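Local coordinates for uncharacterized protein (Chaetomium thermophilum, PDB 3LPZ) that probably acts in tail-anchored protein biogenesis as Get4, an alpha-solenoid protein of the Get pathway that binds Get5, at residues Gly49-Ala54 / Phe85-Gln90. Sequence-based numbering, arbitrary orientation.
Sequences GNWAAA and FRQAGQ
A single indole carries this whole contact: Trp51, in the first turn of helix 51-67, lays one face of its ring flat over the closing turn of helix 71-88. Ala88 meets it most closely, its CB lying 3.4 Å from Trp51 CG and forming a CH-pi contact 3.7 Å from the centroid of the five-membered ring, 27° off the normal. The six-membered ring reaches one residue back, where Trp51 CH2 touches Gln87 CB at 3.7 Å and the Gln87 carbonyl O sits above the same face, toward the rim. With chi1 at -58°, Trp51 CG lies anti to its own carbonyl carbon, which carries the indole across to the neighbouring helix. On the opposite face Gly49 CA lies 3.7 Å above the ring plane, but toward its rim, so the turn leading into helix 51-67 covers only part of that side.

Both ends are shaped by standard helix signals. Asn50 is the N-cap, its OD1 accepting from Ala53 N at 3.3 Å, with the donor well above the carbonyl plane. Gly89, with positive phi, closes helix 71-88 in a Schellman motif, Gln90 N bonding back to Phe85 O at 2.9 Å. Gly49 ends helix 28-47 in the same way. Beyond the contact, Trp51 also touches Ser46 and Thr84, while Arg86 makes salt bridges to Glu120 and Asp123 of helix 112-128. This is surface packing where an antiparallel neighbour's last turn meets a helix start, as expected of the stacked helices in the Get4 alpha-solenoid.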
loop_
_atom_site.group_PDB
_atom_site.type_symbol
_atom_site.label_atom_id
_atom_site.label_comp_id
_atom_site.label_asym_id
_atom_site.label_seq_id
_atom_site.Cartn_x
_atom_site.Cartn_y
_atom_site.Cartn_z
ATOM N N GLY A 49 -35.783 -3.817 -0.829
ATOM C CA GLY A 49 -35.066 -2.638 -1.328
ATOM C C GLY A 49 -34.814 -1.554 -0.281
ATOM O O GLY A 49 -34.449 -0.416 -0.630
ATOM N N ASN A 50 -35.020 -1.869 0.991
ATOM C CA ASN A 50 -34.695 -0.911 2.044
ATOM C C ASN A 50 -33.236 -1.159 2.472
ATOM O O ASN A 50 -32.939 -1.738 3.544
ATOM C CB ASN A 50 -35.670 -0.991 3.230
ATOM C CG ASN A 50 -35.527 0.211 4.178
ATOM O OD1 ASN A 50 -34.591 1.030 4.038
ATOM N ND2 ASN A 50 -36.460 0.332 5.135
ATOM N N TRP A 51 -32.332 -0.751 1.591
ATOM C CA TRP A 51 -30.905 -0.973 1.798
ATOM C C TRP A 51 -30.386 -0.200 2.985
ATOM O O TRP A 51 -29.501 -0.698 3.692
ATOM C CB TRP A 51 -30.111 -0.576 0.547
ATOM C CG TRP A 51 -30.584 -1.341 -0.644
ATOM C CD1 TRP A 51 -31.314 -0.854 -1.706
ATOM C CD2 TRP A 51 -30.405 -2.737 -0.884
ATOM N NE1 TRP A 51 -31.578 -1.862 -2.588
ATOM C CE2 TRP A 51 -31.030 -3.028 -2.114
ATOM C CE3 TRP A 51 -29.751 -3.767 -0.193
ATOM C CZ2 TRP A 51 -31.019 -4.306 -2.672
ATOM C CZ3 TRP A 51 -29.749 -5.038 -0.741
ATOM C CH2 TRP A 51 -30.382 -5.297 -1.965
ATOM N N ALA A 52 -30.938 0.999 3.204
ATOM C CA ALA A 52 -30.475 1.856 4.289
ATOM C C ALA A 52 -30.717 1.196 5.656
ATOM O O ALA A 52 -29.886 1.298 6.548
ATOM C CB ALA A 52 -31.120 3.241 4.217
ATOM N N ALA A 53 -31.858 0.526 5.793
ATOM C CA ALA A 53 -32.179 -0.227 7.001
ATOM C C ALA A 53 -31.242 -1.426 7.173
ATOM O O ALA A 53 -30.683 -1.628 8.247
ATOM C CB ALA A 53 -33.643 -0.686 6.970
ATOM N N ALA A 54 -31.076 -2.216 6.114
ATOM C CA ALA A 54 -30.230 -3.390 6.202
ATOM C C ALA A 54 -28.819 -2.982 6.641
ATOM O O ALA A 54 -28.223 -3.641 7.486
ATOM C CB ALA A 54 -30.171 -4.116 4.864
ATOM N N PHE A 85 -23.695 -3.572 0.539
ATOM C CA PHE A 85 -23.333 -2.353 -0.222
ATOM C C PHE A 85 -23.284 -2.679 -1.720
ATOM O O PHE A 85 -23.768 -1.923 -2.557
ATOM C CB PHE A 85 -21.971 -1.789 0.231
ATOM C CG PHE A 85 -22.006 -0.968 1.527
ATOM C CD1 PHE A 85 -23.116 -0.216 1.896
ATOM C CD2 PHE A 85 -20.882 -0.906 2.343
ATOM C CE1 PHE A 85 -23.118 0.558 3.092
ATOM C CE2 PHE A 85 -20.880 -0.138 3.539
ATOM C CZ PHE A 85 -21.997 0.596 3.896
ATOM N N ARG A 86 -22.666 -3.795 -2.060
ATOM C CA ARG A 86 -22.663 -4.272 -3.452
ATOM C C ARG A 86 -24.033 -4.439 -4.070
ATOM O O ARG A 86 -24.277 -3.948 -5.172
ATOM C CB ARG A 86 -22.014 -5.630 -3.531
ATOM C CG ARG A 86 -20.598 -5.606 -3.311
ATOM C CD ARG A 86 -20.056 -6.949 -3.743
ATOM N NE ARG A 86 -18.621 -6.959 -3.577
ATOM C CZ ARG A 86 -17.990 -7.563 -2.585
ATOM N NH1 ARG A 86 -18.680 -8.245 -1.649
ATOM N NH2 ARG A 86 -16.672 -7.502 -2.551
ATOM N N GLN A 87 -24.907 -5.170 -3.371
ATOM C CA GLN A 87 -26.266 -5.438 -3.837
ATOM C C GLN A 87 -27.102 -4.165 -3.963
ATOM O O GLN A 87 -27.941 -4.050 -4.841
ATOM C CB GLN A 87 -26.978 -6.385 -2.875
ATOM C CG GLN A 87 -26.500 -7.790 -2.958
ATOM C CD GLN A 87 -27.445 -8.714 -2.234
ATOM O OE1 GLN A 87 -28.191 -9.462 -2.868
ATOM N NE2 GLN A 87 -27.469 -8.633 -0.905
ATOM N N ALA A 88 -26.863 -3.226 -3.062
ATOM C CA ALA A 88 -27.517 -1.924 -3.097
ATOM C C ALA A 88 -26.963 -1.015 -4.202
ATOM O O ALA A 88 -27.535 0.017 -4.468
ATOM C CB ALA A 88 -27.354 -1.238 -1.748
ATOM N N GLY A 89 -25.844 -1.389 -4.823
ATOM C CA GLY A 89 -25.157 -0.470 -5.731
ATOM C C GLY A 89 -24.640 0.794 -5.022
ATOM O O GLY A 89 -24.530 1.855 -5.641
ATOM N N GLN A 90 -24.331 0.674 -3.727
ATOM C CA GLN A 90 -23.806 1.781 -2.923
ATOM C C GLN A 90 -22.374 2.148 -3.376
ATOM O O GLN A 90 -21.447 1.335 -3.280
ATOM C CB GLN A 90 -23.837 1.432 -1.414
ATOM C CG GLN A 90 -23.203 2.533 -0.507
ATOM C CD GLN A 90 -23.959 3.829 -0.600
ATOM O OE1 GLN A 90 -25.129 3.871 -0.265
ATOM N NE2 GLN A 90 -23.307 4.890 -1.068
#